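Local coordinates for protein thermosome subunit (Methanococcoides burtonii, PDB 3AQ1) that probably binds and hydrolyses ATP to help unfolded proteins reach their folded state, as a group II chaperonin, at residues G169-K174 against T324-G329; L191-P196 against Q285-I290; V358-G363 against N425-L430. One frame throughout, in Å; residues are numbered along the deposited sequence.

In the fold
The three contacts run along the elongated chaperonin subunit. Contacts 1 and 2 both reach the sheet that contains strands 169-172 and 184-193, and contact 2 is nested within the chain loop that contact 1 closes; contact 3 lies on the opposite side of the chain's centre, its own centre about 38 Å from that of contact 1. Contacts 1 and 3 are buried. The first joins a threonine hydroxyl to backbone and adds a little aliphatic packing, the third rests on glycine backbone and a backbone hydrogen bond. Contact 2, farthest from the centre and only partly buried, relies on leucine, isoleucine and cysteine side chains, with Gln285 beside Ser194 at one end, where a loop lies against a strand end.

Contact 1. Residues G169-K174 against T324-G329; sequences GLVIDK and TVLLHG
Thr324 reaches across to the backbone of Gly169-Val171 in a buried contact between two different sheets, a place consistent with the junction of the intermediate and apical domains of a chaperonin subunit. The strands do not pair: their axes come within 7.0 Å and diverge by 46°, so a side chain does the bridging. The hydroxyl sits beside the backbone N of its own residue (chi1 -62°), which aims OG1 at the facing strand. There it accepts a hydrogen bond from Val171 N, with Val171 N and Thr324 OG1 3.2 Å apart and 149° at the hydrogen. The same hydroxyl gives a weak, long bond to Gly169 O, 3.5 Å from Thr324 OG1, and in doing so it spans Leu170, whose CA lies close to the hydroxyl while its side chain crosses that of Thr324 at a slant. The methyl branch handles the apolar half: Thr324 CG2 rests 4.0 Å from Val171 CB. Farther along, Leu326 takes over, its CD2 lying 4.1 Å from Val171 CG1 as the two side chains meet at about a right angle. A valine in place of Thr324 would probably leave Val171 N without its acceptor and Gly169 O without the weak donor. Around this bridge, strand 310-317 pairs with 169-172 and sets Tyr313 against both Val171 and Leu326, while helix 269-279 covers Leu170. On the other side of the junction, strand 323-329 lies between 151-157 and 165-167, and Lys152 of the former reaches over to Val171 O.

Contact 2. Residues L191-P196 against Q285-I290; sequences LLLSCP and QDLDQI
Leu287 lays its branched end against Leu193 and Cys195, and its side chain is the one to follow. CB leaves the backbone with CG beside the residue's own N (chi1 -64°), a turn that carries the branch point toward the strand end. CG then meets sulfur, Leu287 CG standing 3.7 Å from Cys195 SG. Of the two methyls, CD1 approaches Pro196 O, whereas CD2 touches two partners, Cys195 SG and, at 3.8 Å, Leu193 CD1, the two leucines crossing at about a right angle. Cys195 SG is itself placed between its own backbone N and carbonyl carbon (chi1 64°), turned toward the loop, and it also lies near Gln285 O. The loop owes its shape to a type I beta turn from Asp286 to Gln289. An Asx turn opens it, Asp288 N donating to Asp286 OD1 over 2.8 Å; the donor comes from above the carboxylate plane, 50° out of it. This turn presents Leu287 to the tip of strand 184-193, which joins strand 241-244 through helix 226-235 as a beta-alpha-beta unit of parallel strands. Beyond the turn, Ile290 CG2 packs 3.8 Å from Leu191 CD1, and Ile290 CD1 reaches both methyls of Leu191. At the other end the bent chain of Gln285 curls beside Ser194, bringing NE2 to 2.8 Å from Ser194 OG, a hydroxyl already hydrogen-bonded to Ile284 O. Helix 226-235 covers the neighbouring face: Met230 touches Leu287, Val234 lies on Leu191 and Leu193, and Lys233 makes a salt bridge with Asp288.

Contact 3. Residues V358-G363 against N425-L430; sequences VVVGGG and NKNAGL
Gly362 O receives the one hydrogen bond that joins these two segments, from Leu430 N. The bond measures 2.8 Å from Leu430 N to Gly362 O and is nearly straight at 160°. The donor lies in the carbonyl plane and on a lone pair of the oxygen, with 128° at the C=O, a well-directed approach. Leu430 also brings CB close to this oxygen, while the end of its side chain leads away to Ile413 of helix 410-422.

Backbone packing comes next, and it is glycine against glycine. Gly429 CA lies 3.3 Å from Gly362 O, and Gly361 O is near it too; a beta carbon on Gly429 would point into both carbonyl oxygens. A beta carbon on Gly362 would likewise run into Leu430 O of the other segment, and its phi of 68° itself favours glycine.

Van der Waals contact between side chains is confined to Val360 and Asn427. Val360 places CG2 between its backbone N and carbonyl carbon, and this methyl meets the amide oxygen, with Val360 CG2 3.6 Å from Asn427 OD1, and then Asn427 CA. The amide nitrogen turns to Asp439 instead, in a weak hydrogen bond, and Met440 and Trp441 pack on Val360.

Strand 357-360 thus ends in a glycine run that turns directly into helix 364-378, with Gly363 at the N-cap, while 425-430 passes from a type I turn into a strand paired with 437-439. Such a glycine-rich turn ahead of a helix is characteristic of the equatorial domain of chaperonins, where in relatives it borders the nucleotide pocket.

Contact 1. Residues G169-K174 against T324-G329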
loop_
_atom_site.group_PDB
_atom_site.type_symbol
_atom_site.label_atom_id
_atom_site.label_comp_id
_atom_site.label_asym_id
_atom_site.label_seq_id
_atom_site.Cartn_x
_atom_site.Cartn_y
_atom_site.Cartn_z
ATOM N N GLY A 169 -16.166 9.660 -4.383
ATOM C CA GLY A 169 -16.840 8.733 -5.257
ATOM C C GLY A 169 -15.832 8.119 -6.209
ATOM O O GLY A 169 -14.760 7.702 -5.789
ATOM N N LEU A 170 -16.165 8.102 -7.498
ATOM C CA LEU A 170 -15.368 7.449 -8.529
ATOM C C LEU A 170 -15.499 8.228 -9.826
ATOM O O LEU A 170 -16.602 8.454 -10.284
ATOM C CB LEU A 170 -15.877 6.022 -8.745
ATOM C CG LEU A 170 -15.144 5.186 -9.783
ATOM C CD1 LEU A 170 -13.731 4.954 -9.319
ATOM C CD2 LEU A 170 -15.846 3.859 -10.021
ATOM N N VAL A 171 -14.377 8.630 -10.418
ATOM C CA VAL A 171 -14.382 9.386 -11.674
ATOM C C VAL A 171 -13.874 8.543 -12.856
ATOM O O VAL A 171 -12.836 7.928 -12.762
ATOM C CB VAL A 171 -13.534 10.663 -11.547
ATOM C CG1 VAL A 171 -13.467 11.372 -12.879
ATOM C CG2 VAL A 171 -14.116 11.588 -10.471
ATOM N N ILE A 172 -14.625 8.498 -13.952
ATOM C CA ILE A 172 -14.302 7.659 -15.110
ATOM C C ILE A 172 -14.068 8.572 -16.286
ATOM O O ILE A 172 -14.934 9.375 -16.625
ATOM C CB ILE A 172 -15.495 6.746 -15.550
ATOM C CG1 ILE A 172 -16.018 5.909 -14.399
ATOM C CG2 ILE A 172 -15.104 5.836 -16.716
ATOM C CD1 ILE A 172 -14.949 5.142 -13.724
ATOM N N ASP A 173 -12.910 8.454 -16.925
ATOM C CA ASP A 173 -12.619 9.270 -18.097
ATOM C C ASP A 173 -13.359 8.743 -19.330
ATOM O O ASP A 173 -12.749 8.202 -20.252
ATOM C CB ASP A 173 -11.124 9.314 -18.359
ATOM C CG ASP A 173 -10.753 10.366 -19.359
ATOM O OD1 ASP A 173 -11.556 11.305 -19.514
ATOM O OD2 ASP A 173 -9.672 10.257 -19.981
ATOM N N LYS A 174 -14.679 8.900 -19.322
ATOM C CA LYS A 174 -15.546 8.457 -20.410
ATOM C C LYS A 174 -16.759 9.372 -20.459
ATOM O O LYS A 174 -17.173 9.923 -19.442
ATOM C CB LYS A 174 -15.969 7.005 -20.205
ATOM C CG LYS A 174 -15.182 6.012 -21.061
ATOM C CD LYS A 174 -15.591 6.112 -22.525
ATOM C CE LYS A 174 -14.788 5.176 -23.389
ATOM N NZ LYS A 174 -13.407 5.715 -23.582
ATOM N N THR A 324 -11.487 9.277 -5.460
ATOM C CA THR A 324 -10.625 9.403 -6.611
ATOM C C THR A 324 -9.870 10.686 -6.422
ATOM O O THR A 324 -10.464 11.710 -6.114
ATOM C CB THR A 324 -11.445 9.501 -7.903
ATOM O OG1 THR A 324 -12.197 8.297 -8.068
ATOM C CG2 THR A 324 -10.542 9.691 -9.106
ATOM N N VAL A 325 -8.555 10.614 -6.570
ATOM C CA VAL A 325 -7.718 11.797 -6.614
ATOM C C VAL A 325 -7.603 12.219 -8.068
ATOM O O VAL A 325 -7.026 11.490 -8.873
ATOM C CB VAL A 325 -6.281 11.503 -6.133
ATOM C CG1 VAL A 325 -5.455 12.759 -6.210
ATOM C CG2 VAL A 325 -6.258 10.932 -4.720
ATOM N N LEU A 326 -8.164 13.372 -8.419
ATOM C CA LEU A 326 -7.808 13.986 -9.686
ATOM C C LEU A 326 -6.487 14.715 -9.472
ATOM O O LEU A 326 -6.455 15.810 -8.910
ATOM C CB LEU A 326 -8.886 14.956 -10.152
ATOM C CG LEU A 326 -10.259 14.334 -10.356
ATOM C CD1 LEU A 326 -11.234 15.377 -10.841
ATOM C CD2 LEU A 326 -10.151 13.193 -11.346
ATOM N N LEU A 327 -5.395 14.087 -9.901
ATOM C CA LEU A 327 -4.047 14.620 -9.695
ATOM C C LEU A 327 -3.634 15.592 -10.798
ATOM O O LEU A 327 -3.624 15.225 -11.977
ATOM C CB LEU A 327 -3.043 13.469 -9.633
ATOM C CG LEU A 327 -1.581 13.796 -9.336
ATOM C CD1 LEU A 327 -1.474 14.527 -8.013
ATOM C CD2 LEU A 327 -0.768 12.510 -9.312
ATOM N N HIS A 328 -3.295 16.822 -10.412
ATOM C CA HIS A 328 -2.801 17.825 -11.364
ATOM C C HIS A 328 -1.291 18.097 -11.252
ATOM O O HIS A 328 -0.713 18.049 -10.166
ATOM C CB HIS A 328 -3.564 19.138 -11.200
ATOM C CG HIS A 328 -4.964 19.092 -11.721
ATOM N ND1 HIS A 328 -6.042 18.771 -10.927
ATOM C CD2 HIS A 328 -5.463 19.318 -12.959
ATOM C CE1 HIS A 328 -7.146 18.799 -11.656
ATOM N NE2 HIS A 328 -6.821 19.124 -12.893
ATOM N N GLY A 329 -0.667 18.387 -12.392
ATOM C CA GLY A 329 0.738 18.763 -12.455
ATOM C C GLY A 329 0.958 19.774 -13.569
ATOM O O GLY A 329 0.050 20.010 -14.363
#

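Contact 2. Residues L191-P196 against Q285-I290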
loop_
_atom_site.group_PDB
_atom_site.type_symbol
_atom_site.label_atom_id
_atom_site.label_comp_id
_atom_site.label_asym_id
_atom_site.label_seq_id
_atom_site.Cartn_x
_atom_site.Cartn_y
_atom_site.Cartn_z
ATOM N N LEU A 191 -26.206 -0.542 -14.036
ATOM C CA LEU A 191 -26.016 -1.858 -14.634
ATOM C C LEU A 191 -24.605 -1.940 -15.230
ATOM O O LEU A 191 -24.204 -1.064 -15.987
ATOM C CB LEU A 191 -27.083 -2.094 -15.716
ATOM C CG LEU A 191 -27.091 -3.408 -16.498
ATOM C CD1 LEU A 191 -27.567 -4.553 -15.626
ATOM C CD2 LEU A 191 -27.958 -3.300 -17.744
ATOM N N LEU A 192 -23.844 -2.972 -14.875
ATOM C CA LEU A 192 -22.508 -3.164 -15.454
ATOM C C LEU A 192 -22.514 -4.314 -16.457
ATOM O O LEU A 192 -22.925 -5.421 -16.122
ATOM C CB LEU A 192 -21.456 -3.398 -14.359
ATOM C CG LEU A 192 -21.517 -2.333 -13.258
ATOM C CD1 LEU A 192 -20.592 -2.639 -12.100
ATOM C CD2 LEU A 192 -21.211 -0.988 -13.834
ATOM N N LEU A 193 -22.084 -4.043 -17.690
ATOM C CA LEU A 193 -22.000 -5.077 -18.724
ATOM C C LEU A 193 -20.566 -5.296 -19.156
ATOM O O LEU A 193 -19.878 -4.357 -19.531
ATOM C CB LEU A 193 -22.818 -4.690 -19.962
ATOM C CG LEU A 193 -24.303 -4.330 -19.787
ATOM C CD1 LEU A 193 -24.986 -4.081 -21.128
ATOM C CD2 LEU A 193 -25.029 -5.407 -19.028
ATOM N N SER A 194 -20.110 -6.539 -19.112
ATOM C CA SER A 194 -18.815 -6.888 -19.695
ATOM C C SER A 194 -19.053 -7.399 -21.114
ATOM O O SER A 194 -18.134 -7.494 -21.918
ATOM C CB SER A 194 -18.106 -7.951 -18.862
ATOM O OG SER A 194 -18.836 -9.171 -18.889
ATOM N N CYS A 195 -20.302 -7.719 -21.422
ATOM C CA CYS A 195 -20.652 -8.125 -22.768
ATOM C C CYS A 195 -21.019 -6.924 -23.625
ATOM O O CYS A 195 -21.461 -5.899 -23.108
ATOM C CB CYS A 195 -21.806 -9.133 -22.749
ATOM S SG CYS A 195 -23.348 -8.522 -22.111
ATOM N N PRO A 196 -20.845 -7.054 -24.946
ATOM C CA PRO A 196 -21.224 -5.994 -25.879
ATOM C C PRO A 196 -22.732 -5.943 -26.013
ATOM O O PRO A 196 -23.392 -6.967 -25.834
ATOM C CB PRO A 196 -20.634 -6.474 -27.220
ATOM C CG PRO A 196 -19.811 -7.689 -26.910
ATOM C CD PRO A 196 -20.370 -8.255 -25.649
ATOM N N GLN A 285 -22.476 -10.880 -17.846
ATOM C CA GLN A 285 -21.870 -11.400 -19.073
ATOM C C GLN A 285 -22.909 -11.847 -20.081
ATOM O O GLN A 285 -22.647 -11.872 -21.276
ATOM C CB GLN A 285 -20.906 -12.547 -18.778
ATOM C CG GLN A 285 -19.447 -12.149 -18.832
ATOM C CD GLN A 285 -18.820 -12.071 -17.454
ATOM O OE1 GLN A 285 -19.290 -12.717 -16.519
ATOM N NE2 GLN A 285 -17.744 -11.284 -17.323
ATOM N N ASP A 286 -24.091 -12.195 -19.592
ATOM C CA ASP A 286 -25.168 -12.656 -20.453
ATOM C C ASP A 286 -26.318 -11.678 -20.291
ATOM O O ASP A 286 -26.828 -11.501 -19.190
ATOM C CB ASP A 286 -25.593 -14.076 -20.040
ATOM C CG ASP A 286 -26.611 -14.715 -21.000
ATOM O OD1 ASP A 286 -27.244 -14.001 -21.811
ATOM O OD2 ASP A 286 -26.787 -15.954 -20.930
ATOM N N LEU A 287 -26.714 -11.028 -21.382
ATOM C CA LEU A 287 -27.849 -10.102 -21.345
ATOM C C LEU A 287 -29.160 -10.804 -20.981
ATOM O O LEU A 287 -30.143 -10.158 -20.604
ATOM C CB LEU A 287 -28.015 -9.383 -22.689
ATOM C CG LEU A 287 -26.917 -8.446 -23.194
ATOM C CD1 LEU A 287 -27.161 -8.110 -24.649
ATOM C CD2 LEU A 287 -26.829 -7.177 -22.352
ATOM N N ASP A 288 -29.177 -12.128 -21.104
ATOM C CA ASP A 288 -30.402 -12.892 -20.889
ATOM C C ASP A 288 -30.607 -13.209 -19.411
ATOM O O ASP A 288 -31.665 -13.691 -19.000
ATOM C CB ASP A 288 -30.386 -14.172 -21.732
ATOM C CG ASP A 288 -30.712 -13.907 -23.190
ATOM O OD1 ASP A 288 -31.612 -13.072 -23.434
ATOM O OD2 ASP A 288 -30.077 -14.528 -24.079
ATOM N N GLN A 289 -29.589 -12.913 -18.613
ATOM C CA GLN A 289 -29.624 -13.253 -17.204
ATOM C C GLN A 289 -29.343 -12.046 -16.323
ATOM O O GLN A 289 -28.399 -12.042 -15.536
ATOM C CB GLN A 289 -28.653 -14.399 -16.924
ATOM C CG GLN A 289 -29.112 -15.717 -17.555
ATOM C CD GLN A 289 -28.043 -16.793 -17.551
ATOM O OE1 GLN A 289 -26.857 -16.511 -17.753
ATOM N NE2 GLN A 289 -28.460 -18.040 -17.332
ATOM N N ILE A 290 -30.179 -11.021 -16.458
ATOM C CA ILE A 290 -30.059 -9.828 -15.633
ATOM C C ILE A 290 -31.094 -9.875 -14.533
ATOM O O ILE A 290 -32.278 -10.000 -14.807
ATOM C CB ILE A 290 -30.295 -8.542 -16.449
ATOM C CG1 ILE A 290 -29.323 -8.453 -17.611
ATOM C CG2 ILE A 290 -30.144 -7.310 -15.577
ATOM C CD1 ILE A 290 -29.331 -7.107 -18.267
#

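Contact 3. Residues V358-G363 against N425-L430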
loop_
_atom_site.group_PDB
_atom_site.type_symbol
_atom_site.label_atom_id
_atom_site.label_comp_id
_atom_site.label_asym_id
_atom_site.label_seq_id
_atom_site.Cartn_x
_atom_site.Cartn_y
_atom_site.Cartn_z
ATOM N N VAL A 358 5.843 2.360 13.575
ATOM C CA VAL A 358 6.942 2.316 12.621
ATOM C C VAL A 358 8.250 2.093 13.355
ATOM O O VAL A 358 8.371 2.401 14.546
ATOM C CB VAL A 358 7.084 3.610 11.823
ATOM C CG1 VAL A 358 5.774 3.987 11.203
ATOM C CG2 VAL A 358 7.581 4.715 12.726
ATOM N N VAL A 359 9.217 1.550 12.620
ATOM C CA VAL A 359 10.582 1.363 13.089
ATOM C C VAL A 359 11.422 2.384 12.349
ATOM O O VAL A 359 11.045 2.810 11.264
ATOM C CB VAL A 359 11.098 -0.038 12.714
ATOM C CG1 VAL A 359 12.519 -0.227 13.177
ATOM C CG2 VAL A 359 10.217 -1.099 13.313
ATOM N N VAL A 360 12.547 2.796 12.918
ATOM C CA VAL A 360 13.482 3.601 12.145
ATOM C C VAL A 360 14.611 2.722 11.664
ATOM O O VAL A 360 14.831 1.650 12.221
ATOM C CB VAL A 360 14.028 4.778 12.933
ATOM C CG1 VAL A 360 13.011 5.895 12.910
ATOM C CG2 VAL A 360 14.357 4.349 14.358
ATOM N N GLY A 361 15.324 3.184 10.639
ATOM C CA GLY A 361 16.259 2.342 9.913
ATOM C C GLY A 361 17.718 2.519 10.282
ATOM O O GLY A 361 18.043 2.881 11.414
ATOM N N GLY A 362 18.599 2.236 9.326
ATOM C CA GLY A 362 20.027 2.413 9.515
ATOM C C GLY A 362 20.642 1.453 10.518
ATOM O O GLY A 362 21.705 1.721 11.099
ATOM N N GLY A 363 19.976 0.325 10.721
ATOM C CA GLY A 363 20.488 -0.698 11.608
ATOM C C GLY A 363 20.150 -0.408 13.054
ATOM O O GLY A 363 20.501 -1.181 13.947
ATOM N N ASN A 425 19.788 5.717 23.201
ATOM C CA ASN A 425 19.268 6.280 21.959
ATOM C C ASN A 425 18.732 5.178 21.064
ATOM O O ASN A 425 19.507 4.490 20.398
ATOM C CB ASN A 425 20.340 7.060 21.212
ATOM C CG ASN A 425 20.791 8.288 21.962
ATOM O OD1 ASN A 425 21.617 9.056 21.473
ATOM N ND2 ASN A 425 20.251 8.483 23.159
ATOM N N LYS A 426 17.409 5.012 21.048
ATOM C CA LYS A 426 16.788 3.938 20.282
ATOM C C LYS A 426 16.909 4.183 18.778
ATOM O O LYS A 426 17.002 3.239 17.988
ATOM C CB LYS A 426 15.311 3.769 20.673
ATOM C CG LYS A 426 15.057 3.679 22.173
ATOM C CD LYS A 426 13.625 3.245 22.494
ATOM C CE LYS A 426 13.411 3.138 24.007
ATOM N NZ LYS A 426 12.227 2.306 24.388
ATOM N N ASN A 427 16.910 5.456 18.390
ATOM C CA ASN A 427 16.850 5.827 16.979
ATOM C C ASN A 427 18.214 5.979 16.327
ATOM O O ASN A 427 18.311 6.444 15.190
ATOM C CB ASN A 427 16.072 7.135 16.790
ATOM C CG ASN A 427 14.709 7.115 17.450
ATOM O OD1 ASN A 427 14.059 6.071 17.556
ATOM N ND2 ASN A 427 14.265 8.282 17.893
ATOM N N ALA A 428 19.268 5.608 17.042
ATOM C CA ALA A 428 20.615 5.775 16.510
ATOM C C ALA A 428 20.943 4.731 15.449
ATOM O O ALA A 428 20.995 3.541 15.738
ATOM C CB ALA A 428 21.621 5.728 17.620
ATOM N N GLY A 429 21.163 5.185 14.222
ATOM C CA GLY A 429 21.547 4.298 13.137
ATOM C C GLY A 429 22.497 4.960 12.153
ATOM O O GLY A 429 22.750 6.177 12.220
ATOM N N LEU A 430 23.027 4.166 11.228
ATOM C CA LEU A 430 23.987 4.684 10.262
ATOM C C LEU A 430 23.294 5.453 9.142
ATOM O O LEU A 430 22.406 4.932 8.482
ATOM C CB LEU A 430 24.843 3.560 9.680
ATOM C CG LEU A 430 25.821 3.982 8.571
ATOM C CD1 LEU A 430 26.703 5.142 9.025
ATOM C CD2 LEU A 430 26.676 2.809 8.085
#